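Long-range contacts in beta-fructofuranosidase (Bifidobacterium adolescentis, PDB 6NOB), which probably releases terminal non-reducing beta-D-fructofuranosyl residues from sucrose and related fructosides by hydrolysis, as a family 32 glycoside hydrolase: residues 115-120 and 466-471; 111-116 and 587-592; 452-457 and 604-609. All coordinates share one frame; numbering follows the deposited sequence.

Interaction 1: residues 115-120 and 466-471; sequences FGRSGA and CLANGM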
loop_
_atom_site.group_PDB
_atom_site.type_symbol
_atom_site.label_atom_id
_atom_site.label_comp_id
_atom_site.label_asym_id
_atom_site.label_seq_id
_atom_site.Cartn_x
_atom_site.Cartn_y
_atom_site.Cartn_z
ATOM N N PHE A 115 19.557 0.946 -9.978
ATOM C CA PHE A 115 19.844 0.350 -8.679
ATOM C C PHE A 115 19.030 1.043 -7.593
ATOM O O PHE A 115 18.950 2.273 -7.549
ATOM C CB PHE A 115 21.342 0.448 -8.380
ATOM C CG PHE A 115 21.738 -0.108 -7.038
ATOM C CD1 PHE A 115 21.561 -1.450 -6.742
ATOM C CD2 PHE A 115 22.308 0.715 -6.076
ATOM C CE1 PHE A 115 21.934 -1.959 -5.509
ATOM C CE2 PHE A 115 22.682 0.213 -4.841
ATOM C CZ PHE A 115 22.495 -1.125 -4.558
ATOM N N GLY A 116 18.409 0.247 -6.727
ATOM C CA GLY A 116 17.505 0.755 -5.719
ATOM C C GLY A 116 16.036 0.633 -6.066
ATOM O O GLY A 116 15.189 0.931 -5.214
ATOM N N ARG A 117 15.708 0.210 -7.283
ATOM C CA ARG A 117 14.331 0.011 -7.705
ATOM C C ARG A 117 14.059 -1.471 -7.921
ATOM O O ARG A 117 14.964 -2.246 -8.244
ATOM C CB ARG A 117 14.023 0.781 -8.995
ATOM C CG ARG A 117 14.502 2.221 -9.000
ATOM C CD ARG A 117 13.666 3.081 -9.934
ATOM N NE ARG A 117 12.287 3.206 -9.470
ATOM C CZ ARG A 117 11.481 4.217 -9.778
ATOM N NH1 ARG A 117 10.243 4.248 -9.308
ATOM N NH2 ARG A 117 11.914 5.204 -10.552
ATOM N N SER A 118 12.800 -1.861 -7.732
ATOM C CA SER A 118 12.382 -3.214 -8.055
ATOM C C SER A 118 12.061 -3.317 -9.542
ATOM O O SER A 118 11.886 -2.314 -10.238
ATOM C CB SER A 118 11.166 -3.620 -7.225
ATOM O OG SER A 118 10.014 -2.906 -7.644
ATOM N N GLY A 119 11.972 -4.553 -10.028
ATOM C CA GLY A 119 11.710 -4.780 -11.436
ATOM C C GLY A 119 10.275 -5.137 -11.770
ATOM O O GLY A 119 9.832 -4.917 -12.901
ATOM N N ALA A 120 9.531 -5.684 -10.801
ATOM C CA ALA A 120 8.199 -6.211 -11.066
ATOM C C ALA A 120 7.128 -5.742 -10.090
ATOM O O ALA A 120 5.973 -6.159 -10.226
ATOM C CB ALA A 120 8.223 -7.748 -11.069
ATOM N N CYS A 466 16.106 10.714 -8.839
ATOM C CA CYS A 466 15.648 9.736 -9.826
ATOM C C CYS A 466 15.255 8.418 -9.164
ATOM O O CYS A 466 15.584 7.331 -9.645
ATOM C CB CYS A 466 16.713 9.508 -10.900
ATOM S SG CYS A 466 17.262 11.008 -11.747
ATOM N N LEU A 467 14.546 8.516 -8.041
ATOM C CA LEU A 467 14.164 7.345 -7.269
ATOM C C LEU A 467 12.823 7.598 -6.598
ATOM O O LEU A 467 12.460 8.741 -6.311
ATOM C CB LEU A 467 15.213 7.002 -6.206
ATOM C CG LEU A 467 15.231 5.556 -5.713
ATOM C CD1 LEU A 467 15.865 4.664 -6.761
ATOM C CD2 LEU A 467 15.956 5.435 -4.382
ATOM N N ALA A 468 12.094 6.517 -6.342
ATOM C CA ALA A 468 10.855 6.572 -5.586
ATOM C C ALA A 468 11.056 5.939 -4.215
ATOM O O ALA A 468 11.922 5.080 -4.029
ATOM C CB ALA A 468 9.721 5.859 -6.328
ATOM N N ASN A 469 10.254 6.383 -3.252
ATOM C CA ASN A 469 10.199 5.777 -1.926
ATOM C C ASN A 469 8.818 5.150 -1.778
ATOM O O ASN A 469 7.846 5.835 -1.445
ATOM C CB ASN A 469 10.469 6.801 -0.828
ATOM C CG ASN A 469 10.517 6.173 0.561
ATOM O OD1 ASN A 469 9.954 5.103 0.799
ATOM N ND2 ASN A 469 11.193 6.843 1.485
ATOM N N GLY A 470 8.739 3.845 -2.016
ATOM C CA GLY A 470 7.490 3.131 -1.863
ATOM C C GLY A 470 7.221 2.155 -2.986
ATOM O O GLY A 470 7.481 2.449 -4.157
ATOM N N MET A 471 6.710 0.978 -2.637
ATOM C CA MET A 471 6.270 0.019 -3.635
ATOM C C MET A 471 5.097 -0.763 -3.066
ATOM O O MET A 471 4.888 -0.816 -1.851
ATOM C CB MET A 471 7.402 -0.927 -4.063
ATOM C CG MET A 471 7.592 -2.130 -3.162
ATOM S SD MET A 471 8.835 -3.273 -3.790
ATOM C CE MET A 471 10.329 -2.313 -3.579
#

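Interaction 2: residues 111-116 and 587-592; sequences IYNRFG and FDRNVV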
loop_
_atom_site.group_PDB
_atom_site.type_symbol
_atom_site.label_atom_id
_atom_site.label_comp_id
_atom_site.label_asym_id
_atom_site.label_seq_id
_atom_site.Cartn_x
_atom_site.Cartn_y
_atom_site.Cartn_z
ATOM N N ILE A 111 13.544 5.397 -16.299
ATOM C CA ILE A 111 12.921 5.727 -15.022
ATOM C C ILE A 111 13.094 4.594 -14.015
ATOM O O ILE A 111 13.389 4.837 -12.839
ATOM C CB ILE A 111 11.434 6.077 -15.229
ATOM C CG1 ILE A 111 11.296 7.378 -16.025
ATOM C CG2 ILE A 111 10.713 6.196 -13.889
ATOM C CD1 ILE A 111 9.864 7.780 -16.299
ATOM N N TYR A 112 12.935 3.342 -14.451
ATOM C CA TYR A 112 12.823 2.225 -13.524
ATOM C C TYR A 112 14.037 1.309 -13.470
ATOM O O TYR A 112 14.240 0.650 -12.447
ATOM C CB TYR A 112 11.586 1.380 -13.862
ATOM C CG TYR A 112 10.284 2.064 -13.515
ATOM C CD1 TYR A 112 9.775 2.015 -12.224
ATOM C CD2 TYR A 112 9.565 2.761 -14.478
ATOM C CE1 TYR A 112 8.588 2.640 -11.901
ATOM C CE2 TYR A 112 8.374 3.388 -14.164
ATOM C CZ TYR A 112 7.891 3.325 -12.874
ATOM O OH TYR A 112 6.706 3.948 -12.555
ATOM N N ASN A 113 14.840 1.236 -14.530
ATOM C CA ASN A 113 15.988 0.325 -14.549
ATOM C C ASN A 113 17.191 0.997 -13.882
ATOM O O ASN A 113 18.167 1.395 -14.519
ATOM C CB ASN A 113 16.298 -0.107 -15.976
ATOM C CG ASN A 113 17.402 -1.142 -16.041
ATOM O OD1 ASN A 113 17.522 -1.995 -15.161
ATOM N ND2 ASN A 113 18.221 -1.067 -17.085
ATOM N N ARG A 114 17.100 1.118 -12.557
ATOM C CA ARG A 114 18.137 1.755 -11.757
ATOM C C ARG A 114 18.312 1.001 -10.449
ATOM O O ARG A 114 17.346 0.486 -9.877
ATOM C CB ARG A 114 17.809 3.224 -11.445
ATOM C CG ARG A 114 17.516 4.089 -12.656
ATOM C CD ARG A 114 17.130 5.493 -12.230
ATOM N NE ARG A 114 18.138 6.086 -11.358
ATOM C CZ ARG A 114 19.235 6.693 -11.795
ATOM N NH1 ARG A 114 19.466 6.790 -13.098
ATOM N NH2 ARG A 114 20.100 7.208 -10.931
ATOM N N PHE A 115 19.557 0.946 -9.978
ATOM C CA PHE A 115 19.844 0.350 -8.679
ATOM C C PHE A 115 19.030 1.043 -7.593
ATOM O O PHE A 115 18.950 2.273 -7.549
ATOM C CB PHE A 115 21.342 0.448 -8.380
ATOM C CG PHE A 115 21.738 -0.108 -7.038
ATOM C CD1 PHE A 115 21.561 -1.450 -6.742
ATOM C CD2 PHE A 115 22.308 0.715 -6.076
ATOM C CE1 PHE A 115 21.934 -1.959 -5.509
ATOM C CE2 PHE A 115 22.682 0.213 -4.841
ATOM C CZ PHE A 115 22.495 -1.125 -4.558
ATOM N N GLY A 116 18.409 0.247 -6.727
ATOM C CA GLY A 116 17.505 0.755 -5.719
ATOM C C GLY A 116 16.036 0.633 -6.066
ATOM O O GLY A 116 15.189 0.931 -5.214
ATOM N N PHE A 587 11.963 -13.074 -5.275
ATOM C CA PHE A 587 12.920 -12.017 -4.965
ATOM C C PHE A 587 13.082 -11.123 -6.183
ATOM O O PHE A 587 13.472 -11.596 -7.256
ATOM C CB PHE A 587 14.278 -12.567 -4.534
ATOM C CG PHE A 587 15.238 -11.491 -4.122
ATOM C CD1 PHE A 587 15.107 -10.870 -2.891
ATOM C CD2 PHE A 587 16.242 -11.068 -4.979
ATOM C CE1 PHE A 587 15.974 -9.863 -2.509
ATOM C CE2 PHE A 587 17.113 -10.062 -4.603
ATOM C CZ PHE A 587 16.977 -9.457 -3.367
ATOM N N ASP A 588 12.809 -9.829 -6.007
ATOM C CA ASP A 588 12.748 -8.870 -7.106
ATOM C C ASP A 588 13.713 -7.715 -6.808
ATOM O O ASP A 588 13.295 -6.614 -6.445
ATOM C CB ASP A 588 11.313 -8.380 -7.310
ATOM C CG ASP A 588 11.170 -7.452 -8.501
ATOM O OD1 ASP A 588 12.054 -7.463 -9.383
ATOM O OD2 ASP A 588 10.163 -6.715 -8.552
ATOM N N ARG A 589 15.012 -7.994 -6.948
ATOM C CA ARG A 589 16.086 -7.007 -6.850
ATOM C C ARG A 589 16.250 -6.424 -5.448
ATOM O O ARG A 589 17.345 -6.490 -4.876
ATOM C CB ARG A 589 15.869 -5.885 -7.871
ATOM C CG ARG A 589 16.124 -6.320 -9.310
ATOM C CD ARG A 589 15.372 -5.449 -10.301
ATOM N NE ARG A 589 15.868 -4.076 -10.310
ATOM C CZ ARG A 589 16.880 -3.652 -11.061
ATOM N NH1 ARG A 589 17.509 -4.498 -11.867
ATOM N NH2 ARG A 589 17.262 -2.384 -11.007
ATOM N N ASN A 590 15.188 -5.842 -4.880
ATOM C CA ASN A 590 15.317 -5.221 -3.566
ATOM C C ASN A 590 14.145 -5.535 -2.641
ATOM O O ASN A 590 13.882 -4.763 -1.711
ATOM C CB ASN A 590 15.481 -3.698 -3.692
ATOM C CG ASN A 590 14.269 -3.022 -4.312
ATOM O OD1 ASN A 590 13.303 -3.678 -4.709
ATOM N ND2 ASN A 590 14.313 -1.697 -4.394
ATOM N N VAL A 591 13.439 -6.639 -2.866
ATOM C CA VAL A 591 12.317 -7.022 -2.015
ATOM C C VAL A 591 12.095 -8.519 -2.181
ATOM O O VAL A 591 12.236 -9.066 -3.278
ATOM C CB VAL A 591 11.047 -6.203 -2.355
ATOM C CG1 VAL A 591 10.642 -6.409 -3.814
ATOM C CG2 VAL A 591 9.898 -6.553 -1.414
ATOM N N VAL A 592 11.767 -9.183 -1.074
ATOM C CA VAL A 592 11.489 -10.612 -1.063
ATOM C C VAL A 592 10.055 -10.819 -0.601
ATOM O O VAL A 592 9.528 -10.055 0.213
ATOM C CB VAL A 592 12.480 -11.389 -0.162
ATOM C CG1 VAL A 592 12.174 -11.159 1.311
ATOM C CG2 VAL A 592 12.460 -12.876 -0.488
#

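Interaction 3: residues 452-457 and 604-609; sequences GWFTDF and SMLFQG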
loop_
_atom_site.group_PDB
_atom_site.type_symbol
_atom_site.label_atom_id
_atom_site.label_comp_id
_atom_site.label_asym_id
_atom_site.label_seq_id
_atom_site.Cartn_x
_atom_site.Cartn_y
_atom_site.Cartn_z
ATOM N N GLY A 452 -0.726 -4.606 -0.588
ATOM C CA GLY A 452 -0.090 -3.985 0.554
ATOM C C GLY A 452 1.020 -3.053 0.105
ATOM O O GLY A 452 1.519 -3.144 -1.018
ATOM N N TRP A 453 1.390 -2.147 1.003
ATOM C CA TRP A 453 2.470 -1.197 0.767
ATOM C C TRP A 453 3.676 -1.608 1.596
ATOM O O TRP A 453 3.546 -1.878 2.796
ATOM C CB TRP A 453 2.038 0.230 1.123
ATOM C CG TRP A 453 3.177 1.188 1.410
ATOM C CD1 TRP A 453 4.236 1.475 0.597
ATOM C CD2 TRP A 453 3.347 1.996 2.585
ATOM N NE1 TRP A 453 5.056 2.401 1.196
ATOM C CE2 TRP A 453 4.534 2.736 2.417
ATOM C CE3 TRP A 453 2.612 2.161 3.764
ATOM C CZ2 TRP A 453 5.002 3.628 3.380
ATOM C CZ3 TRP A 453 3.080 3.043 4.721
ATOM C CH2 TRP A 453 4.261 3.768 4.523
ATOM N N PHE A 454 4.841 -1.664 0.958
ATOM C CA PHE A 454 6.083 -2.009 1.648
ATOM C C PHE A 454 6.709 -0.729 2.184
ATOM O O PHE A 454 7.337 0.032 1.441
ATOM C CB PHE A 454 7.030 -2.756 0.717
ATOM C CG PHE A 454 6.716 -4.215 0.592
ATOM C CD1 PHE A 454 6.709 -5.029 1.711
ATOM C CD2 PHE A 454 6.413 -4.772 -0.642
ATOM C CE1 PHE A 454 6.412 -6.375 1.606
ATOM C CE2 PHE A 454 6.114 -6.117 -0.755
ATOM C CZ PHE A 454 6.115 -6.920 0.371
ATOM N N THR A 455 6.525 -0.482 3.479
ATOM C CA THR A 455 7.185 0.624 4.155
ATOM C C THR A 455 8.569 0.185 4.620
ATOM O O THR A 455 8.812 -0.996 4.885
ATOM C CB THR A 455 6.350 1.124 5.339
ATOM O OG1 THR A 455 7.002 2.245 5.951
ATOM C CG2 THR A 455 6.140 0.027 6.369
ATOM N N ASP A 456 9.481 1.151 4.708
ATOM C CA ASP A 456 10.905 0.853 4.866
ATOM C C ASP A 456 11.303 0.749 6.341
ATOM O O ASP A 456 12.123 1.509 6.854
ATOM C CB ASP A 456 11.745 1.905 4.150
ATOM C CG ASP A 456 13.213 1.528 4.086
ATOM O OD1 ASP A 456 13.510 0.313 4.113
ATOM O OD2 ASP A 456 14.065 2.442 4.027
ATOM N N PHE A 457 10.720 -0.231 7.024
ATOM C CA PHE A 457 11.200 -0.574 8.359
ATOM C C PHE A 457 12.601 -1.191 8.324
ATOM O O PHE A 457 13.402 -0.918 9.227
ATOM C CB PHE A 457 10.214 -1.508 9.065
ATOM C CG PHE A 457 8.894 -0.864 9.393
ATOM C CD1 PHE A 457 8.801 0.505 9.585
ATOM C CD2 PHE A 457 7.745 -1.631 9.514
ATOM C CE1 PHE A 457 7.585 1.099 9.886
ATOM C CE2 PHE A 457 6.527 -1.043 9.815
ATOM C CZ PHE A 457 6.447 0.322 10.000
ATOM N N SER A 604 7.456 -11.320 4.004
ATOM C CA SER A 604 8.059 -10.430 3.020
ATOM C C SER A 604 8.666 -9.223 3.720
ATOM O O SER A 604 8.279 -8.869 4.837
ATOM C CB SER A 604 7.029 -9.983 1.978
ATOM O OG SER A 604 5.943 -9.315 2.590
ATOM N N MET A 605 9.620 -8.589 3.036
ATOM C CA MET A 605 10.300 -7.401 3.544
ATOM C C MET A 605 11.203 -6.840 2.456
ATOM O O MET A 605 11.587 -7.545 1.517
ATOM C CB MET A 605 11.128 -7.708 4.797
ATOM C CG MET A 605 12.383 -8.523 4.519
ATOM S SD MET A 605 13.285 -8.947 6.021
ATOM C CE MET A 605 12.081 -9.982 6.850
ATOM N N LEU A 606 11.544 -5.561 2.601
ATOM C CA LEU A 606 12.533 -4.944 1.728
ATOM C C LEU A 606 13.926 -5.458 2.066
ATOM O O LEU A 606 14.290 -5.586 3.238
ATOM C CB LEU A 606 12.500 -3.423 1.869
ATOM C CG LEU A 606 11.188 -2.700 1.563
ATOM C CD1 LEU A 606 11.366 -1.199 1.734
ATOM C CD2 LEU A 606 10.706 -3.033 0.161
ATOM N N PHE A 607 14.707 -5.755 1.029
ATOM C CA PHE A 607 16.103 -6.144 1.219
ATOM C C PHE A 607 16.848 -5.852 -0.075
ATOM O O PHE A 607 16.653 -6.558 -1.070
ATOM C CB PHE A 607 16.223 -7.613 1.600
ATOM C CG PHE A 607 17.639 -8.051 1.843
ATOM C CD1 PHE A 607 18.408 -8.565 0.811
ATOM C CD2 PHE A 607 18.208 -7.926 3.100
ATOM C CE1 PHE A 607 19.715 -8.956 1.032
ATOM C CE2 PHE A 607 19.514 -8.318 3.327
ATOM C CZ PHE A 607 20.268 -8.833 2.292
ATOM N N GLN A 608 17.711 -4.839 -0.054
ATOM C CA GLN A 608 18.441 -4.417 -1.248
ATOM C C GLN A 608 19.545 -5.420 -1.561
ATOM O O GLN A 608 20.606 -5.417 -0.933
ATOM C CB GLN A 608 19.016 -3.019 -1.053
ATOM C CG GLN A 608 19.714 -2.468 -2.284
ATOM C CD GLN A 608 18.776 -2.344 -3.471
ATOM O OE1 GLN A 608 17.835 -1.550 -3.452
ATOM N NE2 GLN A 608 19.029 -3.130 -4.513
ATOM N N GLY A 609 19.300 -6.286 -2.541
ATOM C CA GLY A 609 20.355 -7.137 -3.042
ATOM C C GLY A 609 21.326 -6.371 -3.916
ATOM O O GLY A 609 21.040 -5.280 -4.410
HETATM O O HOH W 1 9.751 -3.957 4.440
#

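Interaction 1: residues 115-120 and 466-471
The carbonyl O of Cys466 faces the guanidinium of Arg117 obliquely, but at 4.3 Å from NH2 it is only a neighbour. The group's real partners lie elsewhere: a salt bridge from NE to Glu123, and hydrogen bonds from NH1 to Pro124 O and from NH2 to Phe125 O. Leu467 comes next and makes the main apolar touch. Its side chain and that of Arg117 run past each other in opposite directions, and Leu467 CD1 lies 3.6 Å from Arg117 CG. Leu467 CD1 also touches the backbone of the facing loop, 4.0 Å from Phe115 O and close to Gly116, whose positive phi of 100° suits a glycine. Ala468 packs against the guanidinium. Ala468 N lies over the centre of one face, 4.1 Å above the plane, and Ala468 CB is 3.4 Å from Arg117 NH1. The bend of the arginine at chi3 (66°) brings the flat group over the Ala468 backbone. A second bend, chi3 69° in Met471, turns the thioether end to Ser118, with CE 4.0 Å from Ser118 CB and SD 4.0 Å from Ser118 OG. That hydroxyl is engaged by Glu123, so one carboxylate holds both Arg117 and Ser118. Across the contact the chemistry is therefore van der Waals packing, mostly buried, with the loop's polar ends satisfied by residues further along the chain. Residues 115-120 lie in the loop between helix 108-112 and strand 127-138, packed on the start of strand 468-481 of the family 32 beta-propeller, which Ala468 opens; strand 127-138 pairs with it in parallel, and Met471 also bonds through its backbone to Phe454 of strand 448-454.

Interaction 2: residues 111-116 and 587-592
The guanidinium of Arg589 meets the 111-116 segment at its edge: Arg114 O lies near its plane, 3.1 Å from NH2, and Arg114 C lies in that plane. The hydrogen bond is weak, bent to 129° at the proton. The side chains of Asn113 and Arg589 cross at about a right angle, amide and guanidinium planes 51° apart, with Asn113 OD1 4.1 Å from Arg589 NH1; Asn113 ND2 is held by Glu109. Within the segment, Ile111 CG2 lies over one face of the Tyr112 ring, toward its rim, and the ring also stacks with Trp636. Arg589 and Asn590 form the tight turn of a beta-hairpin joining strands 582-588 and 591-596 of the C-terminal beta-sandwich, closed by Asp588 N to Val591 O at 2.9 Å. The turn meets the linker just as it leaves helix 108-112 through the inverse gamma turn centred on Asn113. Arg589 points its side chain at that linker, where NE reaches Arg117 O. Asn590 comes in alongside, chi1 63° setting its amide toward Gly116, with ND2 2.9 Å from Gly116 O.

Interaction 3: residues 452-457 and 604-609
The axes of strands 452-454 and 604-606 pass 8.6 Å apart with their N-to-C directions 38° from parallel, too far for direct backbone pairing, and Phe454 and Leu606 meet between them. The first strand belongs to the five-bladed beta-propeller of family 32 enzymes, the second is an outermost strand of one sheet of the C-terminal beta-sandwich, so this is part of the interface between the two domains. Phe454 points at the sandwich, and its CG, anti to the carbonyl carbon (chi1 -81°), carries the ring to Ser604. Leu606 CD2 lies 3.7 Å from Phe454 CB and reaches only obliquely toward the ring. The far edge of that ring meets the serine: Ser604 OG lies in the ring plane, 3.1 Å from Phe454 CE1 and 3.3 Å from Phe454 CZ, an approach that sets the oxygen against the C-H rim instead of the pi face. This hydroxyl is gripped by Asp430 and by Arg476, which fix its place beside the ring. The other branch of Leu606, CD1, reaches Asp456, 3.5 Å from OD1, with the two side chains crossing at about a right angle. Asp456 sits at the centre of an inverse gamma turn and spends its carboxylate on the backbone N-H groups of Met460 and Arg461. One water bridges the two backbones, accepting from Leu606 N at 3.0 Å and donating to Thr455 O at 3.1 Å.

How the interactions relate
Interactions 1 and 3 are buried, whereas interaction 2 lies at the surface. All three gather where the propeller meets the C-terminal sandwich. Interactions 1 and 2 share Phe115 and Gly116, so a single linker packs on the propeller strand 468-481 and on the hairpin turn at 589-590. Interactions 1 and 3 reach neighbouring strands of one propeller sheet, joined by Met471 O and Phe454 N; interactions 2 and 3 reach neighbouring sandwich strands, where Asn590 O meets Phe607 N. The chemistry follows the setting: methyl, thioether and flat-group packing in 1, a weak arginine-to-carbonyl bond in 2, and aromatic-aliphatic packing with a bridging water in 3.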